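Local coordinates for mRNA export protein (Chaetomium thermophilum, PDB 4WPM) that probably takes part in exporting mRNA from the nucleus to the cytoplasm, this chain being the RNA recognition motif domain of an NXF-family export factor, at residues A[40-45]-A[85-90]; A[59-62]-A[67-70]. All blocks are in the same frame, centred on the assembly; numbering follows the deposited sequence.

Interaction 1 of 2, residues A[40-45]-A[85-90]; sequences LRSLLD and FTYAGA
Tyr87 reaches from the short strand 86-87 to the side of helix 40-51 and ends on Ser42, with Tyr87 OH 2.6 Å from Ser42 OG in a hydrogen bond between the two hydroxyls. The serine oxygen meets the phenol at the edge of the ring and in its plane, and also bonds to Gly39 O one turn earlier. Leu43 adds the apolar half: its CD1 lies over one ring face, 4.3 Å from the Tyr87 ring centroid and 28° off the normal, a CH-pi contact, and Leu43 CD1 comes within 3.9 Å of Tyr87 CD2. The tyrosine CG, anti to the backbone N (chi1 168°), carries the ring across to Ser42 and Leu43. Tyr87 opens a type I' turn to Ala90, with Ala90 N 3.1 Å from Tyr87 O and the reverse bond, Tyr87 N to Ala90 O, at 2.8 Å. The buried ring also meets Phe46 of the same helix, while both Leu43 and Tyr87 touch Leu92 on strand 90-97. The contact thus ties the first helix of the RNA recognition motif to the edge strand 86-87, with Leu43 continuing onto Val67 of strand 66-71.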
ATOM      1  N   LEU A  40      -0.523 -11.557   9.746  1.00 20.58           N
ATOM      2  CA  LEU A  40      -1.127 -10.495  10.544  1.00 14.37           C
ATOM      3  C   LEU A  40      -0.848 -10.704  12.027  1.00 14.29           C
ATOM      4  O   LEU A  40      -0.325  -9.818  12.699  1.00 14.17           O
ATOM      5  CB  LEU A  40      -2.637 -10.424  10.304  1.00 13.24           C
ATOM      6  CG  LEU A  40      -3.417  -9.430  11.172  1.00 14.07           C
ATOM      7  CD1 LEU A  40      -2.864  -8.018  11.017  1.00 16.30           C
ATOM      8  CD2 LEU A  40      -4.894  -9.463  10.823  1.00 13.50           C
ATOM      9  N   ARG A  41      -1.192 -11.887  12.524  1.00 14.39           N
ATOM     10  CA  ARG A  41      -1.093 -12.187  13.947  1.00 17.20           C
ATOM     11  C   ARG A  41       0.344 -12.100  14.451  1.00 15.42           C
ATOM     12  O   ARG A  41       0.601 -11.541  15.518  1.00 15.43           O
ATOM     13  CB  ARG A  41      -1.655 -13.583  14.224  1.00 24.82           C
ATOM     14  CG  ARG A  41      -1.758 -13.946  15.697  1.00 38.08           C
ATOM     15  CD  ARG A  41      -1.092 -15.282  15.981  1.00 53.93           C
ATOM     16  NE  ARG A  41       0.366 -15.186  15.950  1.00 69.18           N
ATOM     17  CZ  ARG A  41       1.189 -16.229  15.986  1.00 76.84           C
ATOM     18  NH1 ARG A  41       0.706 -17.464  16.047  1.00 79.53           N
ATOM     19  NH2 ARG A  41       2.501 -16.038  15.955  1.00 78.50           N
ATOM     20  N   SER A  42       1.276 -12.658  13.685  1.00 15.30           N
ATOM     21  CA  SER A  42       2.686 -12.624  14.056  1.00 18.85           C
ATOM     22  C   SER A  42       3.208 -11.190  14.091  1.00 20.53           C
ATOM     23  O   SER A  42       4.054 -10.847  14.917  1.00 23.50           O
ATOM     24  CB  SER A  42       3.516 -13.465  13.084  1.00 22.82           C
ATOM     25  OG  SER A  42       3.517 -12.898  11.785  1.00 30.25           O
ATOM     26  N   LEU A  43       2.696 -10.355  13.191  1.00 18.49           N
ATOM     27  CA  LEU A  43       3.078  -8.948  13.144  1.00 10.91           C
ATOM     28  C   LEU A  43       2.595  -8.198  14.381  1.00 10.72           C
ATOM     29  O   LEU A  43       3.370  -7.498  15.029  1.00  9.70           O
ATOM     30  CB  LEU A  43       2.526  -8.282  11.879  1.00  9.80           C
ATOM     31  CG  LEU A  43       2.640  -6.756  11.801  1.00 10.26           C
ATOM     32  CD1 LEU A  43       4.097  -6.325  11.748  1.00  7.07           C
ATOM     33  CD2 LEU A  43       1.879  -6.225  10.598  1.00 12.49           C
ATOM     34  N   LEU A  44       1.312  -8.339  14.699  1.00 14.37           N
ATOM     35  CA  LEU A  44       0.742  -7.647  15.850  1.00 17.84           C
ATOM     36  C   LEU A  44       1.408  -8.123  17.132  1.00 22.24           C
ATOM     37  O   LEU A  44       1.634  -7.339  18.051  1.00 21.47           O
ATOM     38  CB  LEU A  44      -0.772  -7.861  15.924  1.00 16.54           C
ATOM     39  CG  LEU A  44      -1.577  -7.476  14.678  1.00 18.54           C
ATOM     40  CD1 LEU A  44      -3.060  -7.378  15.011  1.00 17.77           C
ATOM     41  CD2 LEU A  44      -1.074  -6.184  14.045  1.00 19.13           C
ATOM     42  N   ASP A  45       1.729  -9.412  17.186  1.00 27.92           N
ATOM     43  CA  ASP A  45       2.441  -9.966  18.329  1.00 34.57           C
ATOM     44  C   ASP A  45       3.811  -9.308  18.453  1.00 28.17           C
ATOM     45  O   ASP A  45       4.253  -8.975  19.551  1.00 24.90           O
ATOM     46  CB  ASP A  45       2.589 -11.482  18.191  1.00 50.12           C
ATOM     47  CG  ASP A  45       3.298 -12.109  19.375  1.00 64.81           C
ATOM     48  OD1 ASP A  45       2.630 -12.384  20.393  1.00 70.41           O
ATOM     49  OD2 ASP A  45       4.525 -12.327  19.286  1.00 70.50           O
ATOM     50  N   PHE A  85      11.637   0.163  11.331  1.00 20.91           N
ATOM     51  CA  PHE A  85      12.231  -1.062  11.855  1.00 23.54           C
ATOM     52  C   PHE A  85      12.010  -2.223  10.894  1.00 20.10           C
ATOM     53  O   PHE A  85      11.093  -2.196  10.073  1.00 18.25           O
ATOM     54  CB  PHE A  85      11.650  -1.401  13.230  1.00 33.34           C
ATOM     55  CG  PHE A  85      12.330  -0.689  14.367  1.00 45.71           C
ATOM     56  CD1 PHE A  85      12.759   0.620  14.228  1.00 51.98           C
ATOM     57  CD2 PHE A  85      12.533  -1.330  15.576  1.00 49.71           C
ATOM     58  CE1 PHE A  85      13.384   1.275  15.273  1.00 56.37           C
ATOM     59  CE2 PHE A  85      13.157  -0.681  16.625  1.00 53.41           C
ATOM     60  CZ  PHE A  85      13.581   0.622  16.473  1.00 55.65           C
ATOM     61  N   THR A  86      12.858  -3.241  11.006  1.00 18.74           N
ATOM     62  CA  THR A  86      12.765  -4.422  10.158  1.00 17.94           C
ATOM     63  C   THR A  86      12.050  -5.555  10.890  1.00 16.98           C
ATOM     64  O   THR A  86      12.413  -5.903  12.015  1.00 14.08           O
ATOM     65  CB  THR A  86      14.160  -4.905   9.713  1.00 21.46           C
ATOM     66  OG1 THR A  86      14.851  -3.840   9.051  1.00 25.04           O
ATOM     67  CG2 THR A  86      14.045  -6.096   8.770  1.00 21.02           C
ATOM     68  N   TYR A  87      11.033  -6.118  10.246  1.00 13.85           N
ATOM     69  CA  TYR A  87      10.318  -7.273  10.779  1.00 13.50           C
ATOM     70  C   TYR A  87      10.276  -8.401   9.759  1.00 10.80           C
ATOM     71  O   TYR A  87       9.803  -8.219   8.636  1.00  9.38           O
ATOM     72  CB  TYR A  87       8.894  -6.897  11.187  1.00 16.36           C
ATOM     73  CG  TYR A  87       8.026  -8.103  11.469  1.00 12.46           C
ATOM     74  CD1 TYR A  87       8.193  -8.847  12.629  1.00 11.31           C
ATOM     75  CD2 TYR A  87       7.049  -8.506  10.568  1.00 10.23           C
ATOM     76  CE1 TYR A  87       7.407  -9.954  12.887  1.00 10.95           C
ATOM     77  CE2 TYR A  87       6.257  -9.610  10.817  1.00  7.95           C
ATOM     78  CZ  TYR A  87       6.440 -10.331  11.979  1.00 11.81           C
ATOM     79  OH  TYR A  87       5.657 -11.432  12.233  1.00 16.43           O
ATOM     80  N   ALA A  88      10.767  -9.567  10.168  1.00 10.65           N
ATOM     81  CA  ALA A  88      10.779 -10.753   9.321  1.00 10.13           C
ATOM     82  C   ALA A  88      11.462 -10.470   7.982  1.00  9.63           C
ATOM     83  O   ALA A  88      11.063 -11.000   6.945  1.00 11.48           O
ATOM     84  CB  ALA A  88       9.359 -11.260   9.105  1.00  9.39           C
ATOM     85  N   GLY A  89      12.489  -9.626   8.019  1.00  8.10           N
ATOM     86  CA  GLY A  89      13.291  -9.341   6.844  1.00 11.53           C
ATOM     87  C   GLY A  89      12.719  -8.278   5.924  1.00 16.36           C
ATOM     88  O   GLY A  89      13.120  -8.182   4.764  1.00 23.57           O
ATOM     89  N   ALA A  90      11.781  -7.483   6.434  1.00 15.52           N
ATOM     90  CA  ALA A  90      11.171  -6.412   5.648  1.00 14.92           C
ATOM     91  C   ALA A  90      11.066  -5.125   6.459  1.00 14.61           C
ATOM     92  O   ALA A  90      10.696  -5.149   7.634  1.00 13.07           O
ATOM     93  CB  ALA A  90       9.798  -6.837   5.154  1.00 12.84           C
TER

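Interaction 2 of 2, residues A[59-62]-A[67-70]; sequences RGII and VWLK
Strands 59-62 and 67-70 run antiparallel, their segment axes 4.7 Å apart at closest approach and their directions at 168°, as the two arms of a beta hairpin. Ile61 and Trp68 form a hydrogen-bonded pair: Ile61 N to Trp68 O measures 3.0 Å and Trp68 N to Ile61 O 2.9 Å, both donors lying in the carbonyl planes. Lys70 N bonds to Arg59 O at 3.1 Å, nearly straight at hydrogen (172°), and a water donates to both Arg59 O and Lys70 O. On the face of Ile61 and Trp68, Ile61 CG1 packs against the root of the indole, 3.8 Å from Trp68 CB, the two side chains crossing at a slant. The isoleucine holds CG1 between backbone N and carbonyl carbon (chi1 55°), which brings that branch to Trp68. Arg59 CB and Lys70 CB sit 4.4 Å apart there, the charged groups standing well apart farther out. On the face of Val67 and Leu69, Ile62 CG1 meets Val67 CG2 at 4.0 Å, and Leu69 CD2 lies 3.7 Å from Gly60 CA, packing directly on the bare backbone of Gly60. Val67 and Leu69 bond through their backbones to Ile24 and Ile22 of strand 20-25, making 66-71 an inner strand and 59-63 an edge of the sheet. The hairpin is thus the beta2-beta3 pair of the RNA recognition motif: helix 40-51 covers one face through Leu40, Leu43 and Leu44, whereas Trp68 on the other touches Val21 and Lys23 and is covered by the chain after strand 90-97, at Glu99 and Pro102.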
ATOM      1  N   ARG A  59      -8.517  -4.225  17.066  1.00 47.41           N
ATOM      2  CA  ARG A  59      -8.990  -4.417  15.700  1.00 30.91           C
ATOM      3  C   ARG A  59      -7.882  -4.178  14.682  1.00 23.03           C
ATOM      4  O   ARG A  59      -7.235  -3.131  14.682  1.00 17.85           O
ATOM      5  CB  ARG A  59     -10.167  -3.471  15.423  1.00 27.40           C
ATOM      6  CG  ARG A  59     -10.683  -3.473  13.989  1.00 27.23           C
ATOM      7  CD  ARG A  59     -12.094  -4.024  13.904  1.00 30.27           C
ATOM      8  NE  ARG A  59     -12.630  -3.930  12.547  1.00 32.11           N
ATOM      9  CZ  ARG A  59     -12.374  -4.799  11.574  1.00 32.67           C
ATOM     10  NH1 ARG A  59     -11.583  -5.843  11.792  1.00 29.91           N
ATOM     11  NH2 ARG A  59     -12.910  -4.625  10.374  1.00 35.98           N
ATOM     12  N   GLY A  60      -7.674  -5.165  13.815  1.00 23.21           N
ATOM     13  CA  GLY A  60      -6.755  -5.028  12.703  1.00 21.11           C
ATOM     14  C   GLY A  60      -7.183  -5.834  11.491  1.00 19.69           C
ATOM     15  O   GLY A  60      -7.897  -6.829  11.621  1.00 15.71           O
ATOM     16  N   ILE A  61      -6.739  -5.409  10.311  1.00 20.15           N
ATOM     17  CA  ILE A  61      -7.059  -6.098   9.061  1.00 22.23           C
ATOM     18  C   ILE A  61      -5.951  -5.938   8.020  1.00 18.01           C
ATOM     19  O   ILE A  61      -5.139  -5.017   8.105  1.00 15.49           O
ATOM     20  CB  ILE A  61      -8.382  -5.590   8.444  1.00 28.69           C
ATOM     21  CG1 ILE A  61      -8.336  -4.074   8.250  1.00 34.19           C
ATOM     22  CG2 ILE A  61      -9.568  -5.948   9.325  1.00 31.19           C
ATOM     23  CD1 ILE A  61      -9.344  -3.562   7.258  1.00 37.63           C
ATOM     24  N   ILE A  62      -5.925  -6.848   7.049  1.00 17.05           N
ATOM     25  CA  ILE A  62      -5.023  -6.738   5.905  1.00 15.65           C
ATOM     26  C   ILE A  62      -5.833  -6.348   4.673  1.00 15.42           C
ATOM     27  O   ILE A  62      -6.685  -7.112   4.216  1.00 14.69           O
ATOM     28  CB  ILE A  62      -4.259  -8.052   5.623  1.00 12.96           C
ATOM     29  CG1 ILE A  62      -3.267  -8.350   6.749  1.00 16.12           C
ATOM     30  CG2 ILE A  62      -3.497  -7.956   4.301  1.00  6.78           C
ATOM     31  CD1 ILE A  62      -2.639  -9.735   6.681  1.00 18.12           C
ATOM     32  N   VAL A  67      -1.519  -3.004   6.362  1.00 14.61           N
ATOM     33  CA  VAL A  67      -2.183  -3.494   7.562  1.00 11.45           C
ATOM     34  C   VAL A  67      -2.775  -2.305   8.307  1.00 11.14           C
ATOM     35  O   VAL A  67      -2.071  -1.338   8.606  1.00  8.66           O
ATOM     36  CB  VAL A  67      -1.216  -4.264   8.487  1.00 11.54           C
ATOM     37  CG1 VAL A  67      -1.900  -4.638   9.801  1.00 13.76           C
ATOM     38  CG2 VAL A  67      -0.682  -5.502   7.793  1.00  8.77           C
ATOM     39  N   TRP A  68      -4.068  -2.381   8.604  1.00 14.45           N
ATOM     40  CA  TRP A  68      -4.773  -1.299   9.279  1.00 16.26           C
ATOM     41  C   TRP A  68      -4.990  -1.665  10.740  1.00 19.05           C
ATOM     42  O   TRP A  68      -5.364  -2.795  11.043  1.00 19.40           O
ATOM     43  CB  TRP A  68      -6.116  -1.017   8.601  1.00 15.77           C
ATOM     44  CG  TRP A  68      -6.001  -0.601   7.166  1.00 14.90           C
ATOM     45  CD1 TRP A  68      -5.673  -1.392   6.103  1.00 15.82           C
ATOM     46  CD2 TRP A  68      -6.228   0.710   6.633  1.00 12.42           C
ATOM     47  NE1 TRP A  68      -5.675  -0.654   4.945  1.00 12.67           N
ATOM     48  CE2 TRP A  68      -6.014   0.639   5.243  1.00 12.10           C
ATOM     49  CE3 TRP A  68      -6.589   1.937   7.199  1.00 11.56           C
ATOM     50  CZ2 TRP A  68      -6.148   1.748   4.409  1.00 12.04           C
ATOM     51  CZ3 TRP A  68      -6.721   3.036   6.369  1.00 11.21           C
ATOM     52  CH2 TRP A  68      -6.502   2.934   4.990  1.00 11.18           C
ATOM     53  N   LEU A  69      -4.739  -0.715  11.636  1.00 22.49           N
ATOM     54  CA  LEU A  69      -4.955  -0.924  13.065  1.00 24.53           C
ATOM     55  C   LEU A  69      -5.703   0.253  13.671  1.00 24.56           C
ATOM     56  O   LEU A  69      -5.395   1.412  13.389  1.00 22.21           O
ATOM     57  CB  LEU A  69      -3.626  -1.125  13.796  1.00 21.43           C
ATOM     58  CG  LEU A  69      -2.792  -2.332  13.369  1.00 22.57           C
ATOM     59  CD1 LEU A  69      -1.441  -2.307  14.063  1.00 27.85           C
ATOM     60  CD2 LEU A  69      -3.529  -3.623  13.677  1.00 20.04           C
ATOM     61  N   LYS A  70      -6.690  -0.059  14.507  1.00 26.55           N
ATOM     62  CA  LYS A  70      -7.435   0.953  15.241  1.00 30.63           C
ATOM     63  C   LYS A  70      -7.009   0.929  16.709  1.00 29.61           C
ATOM     64  O   LYS A  70      -7.204  -0.071  17.400  1.00 29.67           O
ATOM     65  CB  LYS A  70      -8.937   0.700  15.092  1.00 37.53           C
ATOM     66  CG  LYS A  70      -9.789   1.956  15.050  1.00 45.76           C
ATOM     67  CD  LYS A  70     -11.212   1.625  14.626  1.00 55.16           C
ATOM     68  CE  LYS A  70     -12.031   2.879  14.369  1.00 63.37           C
ATOM     69  NZ  LYS A  70     -13.495   2.615  14.439  1.00 69.86           N
TER
HETATM   70  O   HOH W   1      -5.502  -2.420  17.242  1.00 25.61           O

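How the interactions relate
From the N terminus, strand 20-25 leads to helix 40-51, whose first turns supply one side of interaction 1. The chain then passes through a loop into strand 59-63, turns, and returns as 66-71, so interaction 2 closes a short hairpin. After helix 73-81 it reaches 85-90, where interaction 1 closes the much longer loop that encloses the hairpin. The contacts lie about 13 Å apart, centre to centre, on opposite sides of the chain's centre, yet they touch: Leu44 CD2 is 3.6 Å from Leu69 CD2, and Leu40 CB is 3.7 Å from Ile62 CD1. Helix 40-51 thereby touches 59-63 and 66-71 as well as Tyr87 of 86-87.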